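Local coordinates for ABC transporter substrate binding protein (Ribose) (Agrobacterium vitis S4, PDB 4WT7) that probably serves as the sugar-binding component of an ABC transporter and binds D-allitol, a sugar alcohol, at residues A[193-207]-A[226-239]. Numbering follows the deposited sequence.
With X9X (D-allitol), chain C.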
ATOM      1  N   ASP A 193       2.434   2.162 -13.106  1.00 15.09           N
ATOM      2  CA  ASP A 193       2.767   0.827 -12.652  1.00 14.75           C
ATOM      3  C   ASP A 193       1.532  -0.003 -12.774  1.00 15.21           C
ATOM      4  O   ASP A 193       0.411   0.539 -12.872  1.00 15.65           O
ATOM      5  CB  ASP A 193       3.326   0.768 -11.190  1.00 13.81           C
ATOM      6  CG  ASP A 193       2.710   1.814 -10.247  1.00 13.45           C
ATOM      7  OD1 ASP A 193       2.390   2.934 -10.700  1.00 13.75           O
ATOM      8  OD2 ASP A 193       2.584   1.523  -9.022  1.00 12.97           O
ATOM      9  N   VAL A 194       1.717  -1.318 -12.782  1.00 15.26           N
ATOM     10  CA  VAL A 194       0.574  -2.216 -12.961  1.00 15.85           C
ATOM     11  C   VAL A 194       0.550  -3.361 -11.971  1.00 15.44           C
ATOM     12  O   VAL A 194       1.556  -3.696 -11.357  1.00 14.85           O
ATOM     13  CB  VAL A 194       0.573  -2.863 -14.370  1.00 16.84           C
ATOM     14  CG1 VAL A 194       0.133  -1.863 -15.429  1.00 17.66           C
ATOM     15  CG2 VAL A 194       1.941  -3.454 -14.679  1.00 16.73           C
ATOM     16  N   ILE A 195      -0.617  -3.981 -11.858  1.00 15.95           N
ATOM     17  CA  ILE A 195      -0.745  -5.273 -11.182  1.00 15.90           C
ATOM     18  C   ILE A 195      -1.710  -6.097 -12.008  1.00 17.95           C
ATOM     19  O   ILE A 195      -2.712  -5.585 -12.443  1.00 17.61           O
ATOM     20  CB  ILE A 195      -1.363  -5.128  -9.784  1.00 15.54           C
ATOM     21  CG1 ILE A 195      -0.411  -4.387  -8.855  1.00 16.71           C
ATOM     22  CG2 ILE A 195      -1.679  -6.493  -9.160  1.00 15.77           C
ATOM     23  CD1 ILE A 195      -1.111  -3.924  -7.615  1.00 16.09           C
ATOM     24  N   PRO A 196      -1.397  -7.373 -12.243  1.00 23.22           N
ATOM     25  CA  PRO A 196      -0.166  -8.070 -11.830  1.00 21.21           C
ATOM     26  C   PRO A 196       0.985  -7.870 -12.845  1.00 19.81           C
ATOM     27  O   PRO A 196       0.952  -6.871 -13.553  1.00 18.98           O
ATOM     28  CB  PRO A 196      -0.621  -9.525 -11.712  1.00 24.20           C
ATOM     29  CG  PRO A 196      -1.709  -9.652 -12.767  1.00 25.60           C
ATOM     30  CD  PRO A 196      -2.383  -8.280 -12.856  1.00 20.79           C
ATOM     31  N   ASN A 197       1.996  -8.748 -12.875  1.00 23.67           N
ATOM     32  CA  ASN A 197       3.160  -8.546 -13.750  1.00 26.89           C
ATOM     33  C   ASN A 197       3.928  -7.293 -13.351  1.00 25.61           C
ATOM     34  O   ASN A 197       4.607  -6.662 -14.173  1.00 26.16           O
ATOM     35  CB  ASN A 197       2.754  -8.405 -15.232  1.00 30.91           C
ATOM     36  CG  ASN A 197       3.970  -8.482 -16.182  1.00 33.00           C
ATOM     37  OD1 ASN A 197       4.870  -9.291 -15.971  1.00 32.36           O
ATOM     38  ND2 ASN A 197       4.010  -7.616 -17.193  1.00 31.85           N
ATOM     39  N   THR A 198       3.806  -6.907 -12.089  1.00 16.60           N
ATOM     40  CA  THR A 198       4.300  -5.608 -11.673  1.00 16.01           C
ATOM     41  C   THR A 198       5.821  -5.462 -11.929  1.00 16.34           C
ATOM     42  O   THR A 198       6.271  -4.462 -12.527  1.00 16.49           O
ATOM     43  CB  THR A 198       4.032  -5.412 -10.212  1.00 15.11           C
ATOM     44  OG1 THR A 198       2.620  -5.560  -9.960  1.00 14.85           O
ATOM     45  CG2 THR A 198       4.523  -4.036  -9.746  1.00 14.57           C
ATOM     46  N   VAL A 199       6.602  -6.455 -11.467  1.00 16.52           N
ATOM     47  CA  VAL A 199       8.064  -6.382 -11.553  1.00 17.66           C
ATOM     48  C   VAL A 199       8.568  -6.308 -13.019  1.00 18.26           C
ATOM     49  O   VAL A 199       9.304  -5.382 -13.385  1.00 17.87           O
ATOM     50  CB  VAL A 199       8.737  -7.548 -10.788  1.00 17.40           C
ATOM     51  CG1 VAL A 199      10.243  -7.576 -11.059  1.00 19.63           C
ATOM     52  CG2 VAL A 199       8.473  -7.427  -9.296  1.00 16.07           C
ATOM     53  N   GLN A 200       8.125  -7.258 -13.846  1.00 23.81           N
ATOM     54  CA  GLN A 200       8.561  -7.341 -15.234  1.00 27.02           C
ATOM     55  C   GLN A 200       8.209  -6.069 -15.991  1.00 24.87           C
ATOM     56  O   GLN A 200       9.003  -5.559 -16.775  1.00 23.83           O
ATOM     57  CB  GLN A 200       7.962  -8.587 -15.912  1.00 28.52           C
ATOM     58  CG  GLN A 200       8.451  -9.894 -15.243  1.00 34.91           C
ATOM     59  CD  GLN A 200       8.036 -11.169 -15.995  1.00 39.87           C
ATOM     60  OE1 GLN A 200       7.136 -11.143 -16.876  1.00 42.12           O
ATOM     61  NE2 GLN A 200       8.701 -12.299 -15.656  1.00 34.93           N
ATOM     62  N   ASP A 201       7.023  -5.544 -15.711  1.00 23.93           N
ATOM     63  CA  ASP A 201       6.536  -4.319 -16.331  1.00 20.84           C
ATOM     64  C   ASP A 201       7.321  -3.087 -15.892  1.00 21.36           C
ATOM     65  O   ASP A 201       7.620  -2.210 -16.711  1.00 20.14           O
ATOM     66  CB  ASP A 201       5.066  -4.080 -15.971  1.00 21.03           C
ATOM     67  CG  ASP A 201       4.556  -2.776 -16.546  1.00 23.30           C
ATOM     68  OD1 ASP A 201       4.180  -2.775 -17.733  1.00 22.63           O
ATOM     69  OD2 ASP A 201       4.599  -1.741 -15.830  1.00 23.54           O
ATOM     70  N   ALA A 202       7.612  -2.998 -14.590  1.00 17.64           N
ATOM     71  CA  ALA A 202       8.324  -1.852 -14.058  1.00 17.21           C
ATOM     72  C   ALA A 202       9.768  -1.865 -14.612  1.00 17.88           C
ATOM     73  O   ALA A 202      10.312  -0.834 -15.045  1.00 18.10           O
ATOM     74  CB  ALA A 202       8.314  -1.892 -12.515  1.00 16.29           C
ATOM     75  N   PHE A 203      10.360  -3.048 -14.631  1.00 18.28           N
ATOM     76  CA  PHE A 203      11.662  -3.247 -15.264  1.00 19.07           C
ATOM     77  C   PHE A 203      11.707  -2.709 -16.724  1.00 19.93           C
ATOM     78  O   PHE A 203      12.623  -1.973 -17.118  1.00 20.30           O
ATOM     79  CB  PHE A 203      11.968  -4.734 -15.255  1.00 19.54           C
ATOM     80  CG  PHE A 203      13.340  -5.066 -15.717  1.00 20.34           C
ATOM     81  CD1 PHE A 203      13.612  -5.179 -17.062  1.00 21.37           C
ATOM     82  CD2 PHE A 203      14.348  -5.246 -14.806  1.00 20.12           C
ATOM     83  CE1 PHE A 203      14.881  -5.490 -17.490  1.00 22.17           C
ATOM     84  CE2 PHE A 203      15.620  -5.544 -15.216  1.00 20.91           C
ATOM     85  CZ  PHE A 203      15.894  -5.666 -16.553  1.00 21.98           C
ATOM     86  N   ALA A 204      10.706  -3.089 -17.520  1.00 20.32           N
ATOM     87  CA  ALA A 204      10.627  -2.701 -18.932  1.00 21.24           C
ATOM     88  C   ALA A 204      10.436  -1.188 -19.095  1.00 21.01           C
ATOM     89  O   ALA A 204      11.086  -0.549 -19.912  1.00 21.67           O
ATOM     90  CB  ALA A 204       9.469  -3.473 -19.627  1.00 21.69           C
ATOM     91  N   GLN A 205       9.543  -0.606 -18.293  1.00 20.11           N
ATOM     92  CA  GLN A 205       9.279   0.829 -18.367  1.00 19.90           C
ATOM     93  C   GLN A 205      10.507   1.660 -17.988  1.00 19.82           C
ATOM     94  O   GLN A 205      10.863   2.631 -18.681  1.00 20.32           O
ATOM     95  CB  GLN A 205       8.093   1.186 -17.465  1.00 18.97           C
ATOM     96  CG  GLN A 205       6.765   0.659 -17.979  1.00 19.17           C
ATOM     97  CD  GLN A 205       5.618   1.499 -17.461  1.00 18.98           C
ATOM     98  OE1 GLN A 205       5.503   2.668 -17.815  1.00 18.67           O
ATOM     99  NE2 GLN A 205       4.798   0.927 -16.596  1.00 17.87           N
ATOM    100  N   VAL A 206      11.166   1.272 -16.899  1.00 19.26           N
ATOM    101  CA  VAL A 206      12.376   1.951 -16.498  1.00 19.25           C
ATOM    102  C   VAL A 206      13.455   1.724 -17.557  1.00 20.31           C
ATOM    103  O   VAL A 206      14.128   2.673 -17.974  1.00 20.73           O
ATOM    104  CB  VAL A 206      12.867   1.492 -15.111  1.00 18.54           C
ATOM    105  CG1 VAL A 206      14.223   2.119 -14.771  1.00 18.69           C
ATOM    106  CG2 VAL A 206      11.858   1.857 -14.056  1.00 17.57           C
ATOM    107  N   THR A 207      13.619   0.489 -18.027  1.00 25.45           N
ATOM    108  CA  THR A 207      14.611   0.251 -19.084  1.00 26.49           C
ATOM    109  C   THR A 207      14.354   1.176 -20.276  1.00 29.42           C
ATOM    110  O   THR A 207      15.278   1.770 -20.837  1.00 30.26           O
ATOM    111  CB  THR A 207      14.595  -1.175 -19.604  1.00 26.23           C
ATOM    112  OG1 THR A 207      14.936  -2.071 -18.553  1.00 28.39           O
ATOM    113  CG2 THR A 207      15.631  -1.345 -20.729  1.00 27.32           C
ATOM    114  N   TRP A 226       4.398   2.192  -3.705  1.00 11.07           N
ATOM    115  CA  TRP A 226       4.584   0.922  -3.036  1.00 10.95           C
ATOM    116  C   TRP A 226       5.809   0.273  -3.679  1.00 11.44           C
ATOM    117  O   TRP A 226       6.266   0.729  -4.707  1.00 11.84           O
ATOM    118  CB  TRP A 226       3.344   0.035  -3.136  1.00 10.88           C
ATOM    119  CG  TRP A 226       2.916  -0.248  -4.533  1.00 11.35           C
ATOM    120  CD1 TRP A 226       2.559   0.667  -5.490  1.00 11.58           C
ATOM    121  CD2 TRP A 226       2.763  -1.526  -5.126  1.00 11.73           C
ATOM    122  NE1 TRP A 226       2.222   0.031  -6.662  1.00 12.09           N
ATOM    123  CE2 TRP A 226       2.326  -1.319  -6.465  1.00 12.20           C
ATOM    124  CE3 TRP A 226       2.932  -2.822  -4.676  1.00 11.81           C
ATOM    125  CZ2 TRP A 226       2.095  -2.383  -7.348  1.00 12.75           C
ATOM    126  CZ3 TRP A 226       2.692  -3.868  -5.542  1.00 12.34           C
ATOM    127  CH2 TRP A 226       2.286  -3.646  -6.860  1.00 12.81           C
ATOM    128  N   ASP A 227       6.306  -0.813  -3.118  1.00 11.47           N
ATOM    129  CA  ASP A 227       7.702  -1.173  -3.374  1.00 11.90           C
ATOM    130  C   ASP A 227       7.970  -2.283  -4.408  1.00 12.49           C
ATOM    131  O   ASP A 227       9.113  -2.528  -4.752  1.00 12.93           O
ATOM    132  CB  ASP A 227       8.455  -1.372  -2.052  1.00 11.69           C
ATOM    133  CG  ASP A 227       8.085  -2.663  -1.311  1.00 11.61           C
ATOM    134  OD1 ASP A 227       7.194  -3.413  -1.777  1.00 11.68           O
ATOM    135  OD2 ASP A 227       8.722  -2.898  -0.247  1.00 11.53           O
ATOM    136  N   ILE A 228       6.920  -2.907  -4.941  1.00 12.58           N
ATOM    137  CA  ILE A 228       7.110  -3.908  -5.974  1.00 13.24           C
ATOM    138  C   ILE A 228       7.530  -3.294  -7.318  1.00 14.15           C
ATOM    139  O   ILE A 228       8.437  -3.838  -7.978  1.00 15.05           O
ATOM    140  CB  ILE A 228       5.871  -4.833  -6.068  1.00 13.27           C
ATOM    141  CG1 ILE A 228       5.611  -5.470  -4.688  1.00 12.84           C
ATOM    142  CG2 ILE A 228       6.063  -5.912  -7.096  1.00 14.04           C
ATOM    143  CD1 ILE A 228       6.867  -6.107  -4.022  1.00 13.02           C
ATOM    144  N   PRO A 229       6.928  -2.156  -7.721  1.00 13.59           N
ATOM    145  CA  PRO A 229       7.498  -1.465  -8.899  1.00 14.13           C
ATOM    146  C   PRO A 229       8.931  -0.995  -8.596  1.00 14.23           C
ATOM    147  O   PRO A 229       9.836  -1.044  -9.468  1.00 14.87           O
ATOM    148  CB  PRO A 229       6.584  -0.267  -9.094  1.00 13.87           C
ATOM    149  CG  PRO A 229       5.287  -0.667  -8.413  1.00 13.38           C
ATOM    150  CD  PRO A 229       5.646  -1.576  -7.288  1.00 13.06           C
ATOM    151  N   GLN A 230       9.147  -0.565  -7.352  1.00 13.66           N
ATOM    152  CA  GLN A 230      10.487  -0.197  -6.919  1.00 13.77           C
ATOM    153  C   GLN A 230      11.461  -1.331  -7.225  1.00 14.34           C
ATOM    154  O   GLN A 230      12.546  -1.091  -7.732  1.00 14.84           O
ATOM    155  CB  GLN A 230      10.526   0.181  -5.437  1.00 13.16           C
ATOM    156  CG  GLN A 230      11.877   0.693  -4.938  1.00 13.32           C
ATOM    157  CD  GLN A 230      11.893   0.895  -3.412  1.00 12.79           C
ATOM    158  OE1 GLN A 230      10.940   0.537  -2.703  1.00 12.32           O
ATOM    159  NE2 GLN A 230      12.982   1.462  -2.910  1.00 12.95           N
ATOM    160  N   LEU A 231      11.068  -2.559  -6.903  1.00 14.30           N
ATOM    161  CA  LEU A 231      11.903  -3.742  -7.139  1.00 14.90           C
ATOM    162  C   LEU A 231      12.252  -3.887  -8.632  1.00 15.71           C
ATOM    163  O   LEU A 231      13.408  -4.040  -8.987  1.00 16.27           O
ATOM    164  CB  LEU A 231      11.166  -4.994  -6.662  1.00 14.80           C
ATOM    165  CG  LEU A 231      11.827  -6.373  -6.800  1.00 16.24           C
ATOM    166  CD1 LEU A 231      13.243  -6.344  -6.238  1.00 15.65           C
ATOM    167  CD2 LEU A 231      10.950  -7.441  -6.079  1.00 15.24           C
ATOM    168  N   GLY A 232      11.247  -3.826  -9.498  1.00 15.84           N
ATOM    169  CA  GLY A 232      11.489  -3.762 -10.933  1.00 18.65           C
ATOM    170  C   GLY A 232      12.436  -2.643 -11.368  1.00 18.44           C
ATOM    171  O   GLY A 232      13.374  -2.871 -12.129  1.00 20.06           O
ATOM    172  N   ALA A 233      12.151  -1.429 -10.906  1.00 16.29           N
ATOM    173  CA  ALA A 233      12.982  -0.257 -11.137  1.00 16.49           C
ATOM    174  C   ALA A 233      14.451  -0.500 -10.787  1.00 16.82           C
ATOM    175  O   ALA A 233      15.336  -0.230 -11.596  1.00 17.51           O
ATOM    176  CB  ALA A 233      12.439   0.917 -10.325  1.00 15.77           C
ATOM    177  N   THR A 234      14.679  -0.997  -9.576  1.00 16.37           N
ATOM    178  CA  THR A 234      16.017  -1.179  -9.032  1.00 16.63           C
ATOM    179  C   THR A 234      16.797  -2.161  -9.909  1.00 17.52           C
ATOM    180  O   THR A 234      17.928  -1.889 -10.339  1.00 18.14           O
ATOM    181  CB  THR A 234      15.907  -1.665  -7.567  1.00 16.03           C
ATOM    182  OG1 THR A 234      15.168  -0.688  -6.828  1.00 15.30           O
ATOM    183  CG2 THR A 234      17.278  -1.857  -6.925  1.00 16.34           C
ATOM    184  N   GLN A 235      16.161  -3.284 -10.213  1.00 19.84           N
ATOM    185  CA  GLN A 235      16.754  -4.250 -11.114  1.00 22.39           C
ATOM    186  C   GLN A 235      17.120  -3.617 -12.457  1.00 24.40           C
ATOM    187  O   GLN A 235      18.219  -3.868 -12.957  1.00 21.77           O
ATOM    188  CB  GLN A 235      15.803  -5.415 -11.343  1.00 20.17           C
ATOM    189  CG  GLN A 235      15.516  -6.218 -10.101  1.00 19.36           C
ATOM    190  CD  GLN A 235      14.324  -7.152 -10.277  1.00 20.05           C
ATOM    191  OE1 GLN A 235      13.694  -7.169 -11.327  1.00 23.35           O
ATOM    192  NE2 GLN A 235      14.014  -7.927  -9.242  1.00 19.80           N
ATOM    193  N   ALA A 236      16.220  -2.808 -13.038  1.00 19.09           N
ATOM    194  CA  ALA A 236      16.491  -2.252 -14.363  1.00 19.85           C
ATOM    195  C   ALA A 236      17.703  -1.324 -14.282  1.00 20.09           C
ATOM    196  O   ALA A 236      18.508  -1.287 -15.200  1.00 20.97           O
ATOM    197  CB  ALA A 236      15.250  -1.511 -14.948  1.00 19.62           C
ATOM    198  N   LEU A 237      17.865  -0.609 -13.170  1.00 19.39           N
ATOM    199  CA  LEU A 237      19.044   0.236 -13.004  1.00 19.67           C
ATOM    200  C   LEU A 237      20.340  -0.589 -13.030  1.00 20.37           C
ATOM    201  O   LEU A 237      21.331  -0.202 -13.685  1.00 21.15           O
ATOM    202  CB  LEU A 237      18.987   1.031 -11.709  1.00 18.86           C
ATOM    203  CG  LEU A 237      17.831   2.031 -11.593  1.00 18.23           C
ATOM    204  CD1 LEU A 237      17.821   2.622 -10.227  1.00 17.51           C
ATOM    205  CD2 LEU A 237      17.912   3.135 -12.672  1.00 18.77           C
ATOM    206  N   ALA A 238      20.337  -1.721 -12.332  1.00 20.18           N
ATOM    207  CA  ALA A 238      21.548  -2.544 -12.262  1.00 20.88           C
ATOM    208  C   ALA A 238      21.865  -3.106 -13.651  1.00 21.93           C
ATOM    209  O   ALA A 238      22.980  -2.980 -14.155  1.00 22.75           O
ATOM    210  CB  ALA A 238      21.383  -3.664 -11.246  1.00 20.52           C
ATOM    211  N   ALA A 239      20.855  -3.706 -14.270  1.00 21.96           N
ATOM    212  CA  ALA A 239      20.972  -4.245 -15.630  1.00 22.99           C
ATOM    213  C   ALA A 239      21.514  -3.214 -16.625  1.00 23.62           C
ATOM    214  O   ALA A 239      22.345  -3.539 -17.476  1.00 24.66           O
ATOM    215  CB  ALA A 239      19.597  -4.794 -16.108  1.00 22.83           C
TER
HETATM  216  OAA X9X C 401      -2.737  -0.535  -4.322  1.00 12.22           O
HETATM  217  CAG X9X C 401      -1.435  -0.974  -4.474  1.00  5.73           C
HETATM  218  CAI X9X C 401      -0.563  -1.049  -3.264  1.00  5.41           C
HETATM  219  OAC X9X C 401      -0.194   0.228  -2.800  1.00  9.79           O
HETATM  220  CAK X9X C 401      -1.164  -1.935  -2.213  1.00  1.73           C
HETATM  221  OAE X9X C 401      -1.441  -3.124  -2.847  1.00 10.31           O
HETATM  222  CAL X9X C 401      -0.161  -2.264  -1.105  1.00 12.27           C
HETATM  223  OAF X9X C 401       0.994  -2.830  -1.622  1.00  9.48           O
HETATM  224  CAJ X9X C 401       0.161  -1.160  -0.119  1.00  8.59           C
HETATM  225  OAD X9X C 401       1.112  -0.259  -0.573  1.00 10.55           O
HETATM  226  CAH X9X C 401      -1.030  -0.416   0.448  1.00  7.04           C
HETATM  227  OAB X9X C 401      -0.855   0.102   1.749  1.00 10.03           O
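Phe203 lays one ring face over the methyl of Ala236, whose CB stands 4.1 Å from the ring centroid in a CH-pi contact. With chi1 at -173°, Phe203 swings its ring away from its own backbone N, and Phe203 CZ comes within 3.8 Å of Ala239 CB. Helices 198-207 and 227-239 flank strand 221-224 in sequence and pack on the sheet of one lobe of this two-lobed periplasmic binding protein, Val206 and Leu237 both touching Ile222. They cross at -47°, axes 7.1 Å apart; Gly232 has no side chain where it faces Val199 O and the Ala202 methyl, so Val199 CA and Gly232 CA come to 4.4 Å. Toward the ligand a single hydrogen bond joins the apolar packing: Trp226 NE1 donates to Asp193 OD2 (2.8 Å, 144° at the hydrogen), which is met nearly along its C-O bond and lies somewhat out of the indole plane; Asp193 OD1 is held by Gly160 N. Pro229 CD sits 3.4 Å above the indole centre, and D-allitol lies against the opposite face. Asp193 is thus a second-shell residue: its carboxylate, the proline and Ile195 should together restrict rotation of the indole, presenting a flat apolar face to the sugar alcohol.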